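PDB 4L8N: PDZ domain protein, which is of unknown function but binds magnesium and joins PDZ domains to a DUF4136 domain. Local coordinates for residues D270-R273 with L274-A278; R279-V282 with P283-C286. All coordinates share one frame; numbering follows the deposited sequence.

Contact 1. Residues D270-R273 with L274-A278; sequences DSYR and LDEYA
R273 and Y272 meet the first turn of helix 274-285 in a local contact at the helix start, where the loop after strand 258-268 enters the DUF4136 helix. R273 O, at the N-cap, accepts the first helical bond, from Y277 N at 3.0 Å. The R273 side chain points off the start of the helix, bent at chi3 (67°), and the D275 carboxylate reaches out to it. R273 NE bonds to D275 OD1 at 3.1 Å and R273 NH2 to D275 OD2 at 2.9 Å, a side-on salt bridge met on the syn sides of the carboxylate. The two planes are nearly coplanar, 25° apart. E276 adds a long salt bridge, OE2 to R273 NE at 3.9 Å. D275 OD1 takes a weak bond from E276 N. With an alanine at D275, the R273 guanidinium would probably lose both bonds and be freer to turn, keeping the long pairing to E276. Y272 turns its ring edge to the helix, and CE2 packs 3.8 Å from Y277 CB. F228 of the second subunit meets the Y272 ring edge-to-face. Within the chain, L274 lies against strands 186-196 and 240-250, D275 touches helix 158-175, and Y277 OH bonds to E266.

Contact 2. Residues R279-V282 with P283-C286; sequences RVHV and PLMC
V282 and P283 set their side chains at about a right angle where helix 274-285 kinks near its C-terminal end. V282 CB lies 3.5 Å from P283 CD. The proline ring sits over the preceding turn, and P283 CD comes within 3.4 Å of R279 O. P283 has no N-H to give, so the usual helical bond to that carbonyl is absent. L284 N also lacks its bond to V280 O. Beyond the kink, regular bonding resumes. M285 N bonds to H281 O at 2.7 Å, almost straight at the hydrogen (177°), and C286 N bonds to V282 O at 2.9 Å. H281 and L284 lie obliquely to each other, with L284 CD1 4.0 Å from H281 CD2. M285 starts toward H281, its CB 3.3 Å from H281 O, but its chain bends at chi3 and leads the methyl end away. M285 SE, the selenomethionine selenium, stays 4.2 Å from H281 CB. V282 CG1 touches C286 SG at 4.2 Å. The H281 ring stacks on Y277, ND1 bonds to Y277 O, and NE2 bonds to R215 of the second subunit. Strand 123-135 meets H281, L284 and M285, while helix 158-175 lies against V282 and P283. The contact is mainly apolar between side chains. Both ring nitrogens of the buried histidine have partners, which probably fixes the ring's rotation and ties the helix to the subunit interface.

Contacts 1 and 2 follow each other along one helix, 274-285, with centres about 13 Å apart. Contact 1 comes first and covers the entry from the loop. Contact 2 covers the kinked end. They touch lightly, with A278 O 4.0 Å from P283 CD. Both belong to the DUF4136 part of the chain and have helix 158-175 and strand 240-250 as neighbours. Contact 1 is at the surface, while contact 2 is buried and nearer the centre of the chain. Both touch the second subunit, so the helix faces the partner at its start and at its kinked end. D270, which binds magnesium in a crystal structure of this protein, lies in segment 270-273 but does not itself touch the helix.

Contact 1. Residues D270-R273 with L274-A278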
loop_
_atom_site.group_PDB
_atom_site.type_symbol
_atom_site.label_atom_id
_atom_site.label_comp_id
_atom_site.label_asym_id
_atom_site.label_seq_id
_atom_site.Cartn_x
_atom_site.Cartn_y
_atom_site.Cartn_z
ATOM N N ASP A 270 3.660 0.685 -18.461
ATOM C CA ASP A 270 2.915 0.836 -19.720
ATOM C C ASP A 270 1.425 0.628 -19.515
ATOM O O ASP A 270 0.993 0.346 -18.399
ATOM C CB ASP A 270 3.418 -0.166 -20.786
ATOM C CG ASP A 270 4.866 -0.004 -21.190
ATOM O OD1 ASP A 270 5.199 1.042 -21.817
ATOM O OD2 ASP A 270 5.667 -0.929 -20.909
ATOM N N SER A 271 0.638 0.771 -20.598
ATOM C CA SER A 271 -0.791 0.503 -20.603
ATOM C C SER A 271 -0.999 -1.001 -20.436
ATOM O O SER A 271 -0.187 -1.797 -20.924
ATOM C CB SER A 271 -1.427 0.999 -21.895
ATOM O OG SER A 271 -2.819 0.729 -21.924
ATOM N N TYR A 272 -2.048 -1.390 -19.697
ATOM C CA TYR A 272 -2.332 -2.795 -19.411
ATOM C C TYR A 272 -3.847 -3.079 -19.297
ATOM O O TYR A 272 -4.612 -2.247 -18.793
ATOM C CB TYR A 272 -1.611 -3.211 -18.138
ATOM C CG TYR A 272 -1.381 -4.695 -18.053
ATOM C CD1 TYR A 272 -0.276 -5.284 -18.659
ATOM C CD2 TYR A 272 -2.279 -5.522 -17.384
ATOM C CE1 TYR A 272 -0.074 -6.658 -18.611
ATOM C CE2 TYR A 272 -2.092 -6.899 -17.336
ATOM C CZ TYR A 272 -0.985 -7.463 -17.951
ATOM O OH TYR A 272 -0.787 -8.818 -17.912
ATOM N N ARG A 273 -4.263 -4.257 -19.799
ATOM C CA ARG A 273 -5.654 -4.738 -19.833
ATOM C C ARG A 273 -6.076 -5.356 -18.486
ATOM O O ARG A 273 -5.392 -6.244 -17.969
ATOM C CB ARG A 273 -5.829 -5.771 -20.959
ATOM C CG ARG A 273 -5.681 -5.215 -22.375
ATOM C CD ARG A 273 -6.047 -6.242 -23.434
ATOM N NE ARG A 273 -7.473 -6.571 -23.399
ATOM C CZ ARG A 273 -8.411 -5.951 -24.108
ATOM N NH1 ARG A 273 -8.080 -4.987 -24.962
ATOM N NH2 ARG A 273 -9.685 -6.298 -23.983
ATOM N N LEU A 274 -7.210 -4.888 -17.923
ATOM C CA LEU A 274 -7.719 -5.378 -16.633
ATOM C C LEU A 274 -8.202 -6.838 -16.729
ATOM O O LEU A 274 -8.094 -7.573 -15.738
ATOM C CB LEU A 274 -8.828 -4.472 -16.063
ATOM C CG LEU A 274 -8.348 -3.226 -15.279
ATOM C CD1 LEU A 274 -9.451 -2.221 -15.130
ATOM C CD2 LEU A 274 -7.819 -3.594 -13.896
ATOM N N ASP A 275 -8.684 -7.270 -17.920
ATOM C CA ASP A 275 -9.132 -8.653 -18.122
ATOM C C ASP A 275 -7.936 -9.602 -18.021
ATOM O O ASP A 275 -8.023 -10.611 -17.307
ATOM C CB ASP A 275 -9.920 -8.852 -19.444
ATOM C CG ASP A 275 -9.332 -8.269 -20.727
ATOM O OD1 ASP A 275 -8.089 -8.257 -20.865
ATOM O OD2 ASP A 275 -10.120 -7.929 -21.637
ATOM N N GLU A 276 -6.803 -9.232 -18.665
ATOM C CA GLU A 276 -5.557 -9.995 -18.634
ATOM C C GLU A 276 -5.023 -10.040 -17.212
ATOM O O GLU A 276 -4.655 -11.115 -16.738
ATOM C CB GLU A 276 -4.520 -9.416 -19.608
ATOM C CG GLU A 276 -4.796 -9.811 -21.055
ATOM C CD GLU A 276 -3.929 -9.196 -22.139
ATOM O OE1 GLU A 276 -2.738 -8.903 -21.878
ATOM O OE2 GLU A 276 -4.432 -9.063 -23.278
ATOM N N TYR A 277 -5.070 -8.896 -16.509
ATOM C CA TYR A 277 -4.646 -8.765 -15.119
ATOM C C TYR A 277 -5.454 -9.732 -14.222
ATOM O O TYR A 277 -4.838 -10.479 -13.461
ATOM C CB TYR A 277 -4.766 -7.293 -14.616
ATOM C CG TYR A 277 -4.128 -7.138 -13.251
ATOM C CD1 TYR A 277 -2.768 -6.879 -13.125
ATOM C CD2 TYR A 277 -4.857 -7.375 -12.086
ATOM C CE1 TYR A 277 -2.153 -6.844 -11.876
ATOM C CE2 TYR A 277 -4.248 -7.349 -10.832
ATOM C CZ TYR A 277 -2.889 -7.109 -10.737
ATOM O OH TYR A 277 -2.262 -7.127 -9.519
ATOM N N ALA A 278 -6.818 -9.701 -14.313
ATOM C CA ALA A 278 -7.744 -10.564 -13.548
ATOM C C ALA A 278 -7.448 -12.063 -13.798
ATOM O O ALA A 278 -7.315 -12.824 -12.831
ATOM C CB ALA A 278 -9.203 -10.251 -13.900
#

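Contact 2. Residues R279-V282 with P283-C286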
loop_
_atom_site.group_PDB
_atom_site.type_symbol
_atom_site.label_atom_id
_atom_site.label_comp_id
_atom_site.label_asym_id
_atom_site.label_seq_id
_atom_site.Cartn_x
_atom_site.Cartn_y
_atom_site.Cartn_z
ATOM N N ARG A 279 -7.287 -12.466 -15.087
ATOM C CA ARG A 279 -6.976 -13.842 -15.483
ATOM C C ARG A 279 -5.753 -14.391 -14.748
ATOM O O ARG A 279 -5.796 -15.534 -14.300
ATOM C CB ARG A 279 -6.737 -13.949 -17.002
ATOM C CG ARG A 279 -7.998 -13.924 -17.825
ATOM C CD ARG A 279 -7.741 -14.492 -19.201
ATOM N NE ARG A 279 -8.847 -14.202 -20.122
ATOM C CZ ARG A 279 -9.938 -14.953 -20.252
ATOM N NH1 ARG A 279 -10.089 -16.054 -19.518
ATOM N NH2 ARG A 279 -10.884 -14.612 -21.116
ATOM N N VAL A 280 -4.681 -13.574 -14.613
ATOM C CA VAL A 280 -3.425 -13.957 -13.962
ATOM C C VAL A 280 -3.555 -13.948 -12.435
ATOM O O VAL A 280 -3.149 -14.906 -11.793
ATOM C CB VAL A 280 -2.245 -13.051 -14.436
ATOM C CG1 VAL A 280 -0.938 -13.350 -13.704
ATOM C CG2 VAL A 280 -2.034 -13.163 -15.936
ATOM N N HIS A 281 -4.104 -12.873 -11.860
ATOM C CA HIS A 281 -4.122 -12.616 -10.414
ATOM C C HIS A 281 -5.324 -13.127 -9.644
ATOM O O HIS A 281 -5.122 -13.463 -8.476
ATOM C CB HIS A 281 -3.900 -11.140 -10.156
ATOM C CG HIS A 281 -2.570 -10.699 -10.681
ATOM N ND1 HIS A 281 -2.415 -10.280 -11.994
ATOM C CD2 HIS A 281 -1.355 -10.689 -10.072
ATOM C CE1 HIS A 281 -1.125 -9.982 -12.130
ATOM N NE2 HIS A 281 -0.448 -10.198 -11.000
ATOM N N VAL A 282 -6.531 -13.270 -10.252
ATOM C CA VAL A 282 -7.672 -13.871 -9.526
ATOM C C VAL A 282 -7.212 -15.212 -8.844
ATOM O O VAL A 282 -7.450 -15.360 -7.632
ATOM C CB VAL A 282 -8.947 -14.090 -10.409
ATOM C CG1 VAL A 282 -9.873 -15.168 -9.831
ATOM C CG2 VAL A 282 -9.704 -12.784 -10.617
ATOM N N PRO A 283 -6.535 -16.164 -9.566
ATOM C CA PRO A 283 -6.108 -17.419 -8.898
ATOM C C PRO A 283 -5.077 -17.211 -7.771
ATOM O O PRO A 283 -5.097 -17.952 -6.793
ATOM C CB PRO A 283 -5.516 -18.259 -10.043
ATOM C CG PRO A 283 -5.994 -17.631 -11.301
ATOM C CD PRO A 283 -6.174 -16.184 -11.004
ATOM N N LEU A 284 -4.188 -16.221 -7.893
ATOM C CA LEU A 284 -3.201 -15.931 -6.839
ATOM C C LEU A 284 -3.886 -15.266 -5.622
ATOM O O LEU A 284 -3.637 -15.665 -4.484
ATOM C CB LEU A 284 -2.054 -15.040 -7.358
ATOM C CG LEU A 284 -1.185 -15.577 -8.483
ATOM C CD1 LEU A 284 -0.341 -14.459 -9.061
ATOM C CD2 LEU A 284 -0.303 -16.763 -8.022
HETATM N N MSE A 285 -4.771 -14.276 -5.877
HETATM C CA MSE A 285 -5.567 -13.559 -4.868
HETATM C C MSE A 285 -6.483 -14.480 -4.065
HETATM O O MSE A 285 -6.584 -14.324 -2.849
HETATM C CB MSE A 285 -6.425 -12.489 -5.552
HETATM C CG MSE A 285 -5.628 -11.293 -6.005
HETATM SE SE MSE A 285 -6.617 -10.105 -7.151
HETATM C CE MSE A 285 -7.819 -9.489 -5.870
ATOM N N CYS A 286 -7.150 -15.437 -4.734
ATOM C CA CYS A 286 -8.089 -16.350 -4.074
ATOM C C CYS A 286 -7.416 -17.493 -3.323
ATOM O O CYS A 286 -8.115 -18.215 -2.598
ATOM C CB CYS A 286 -9.118 -16.870 -5.061
ATOM S SG CYS A 286 -10.229 -15.584 -5.672
#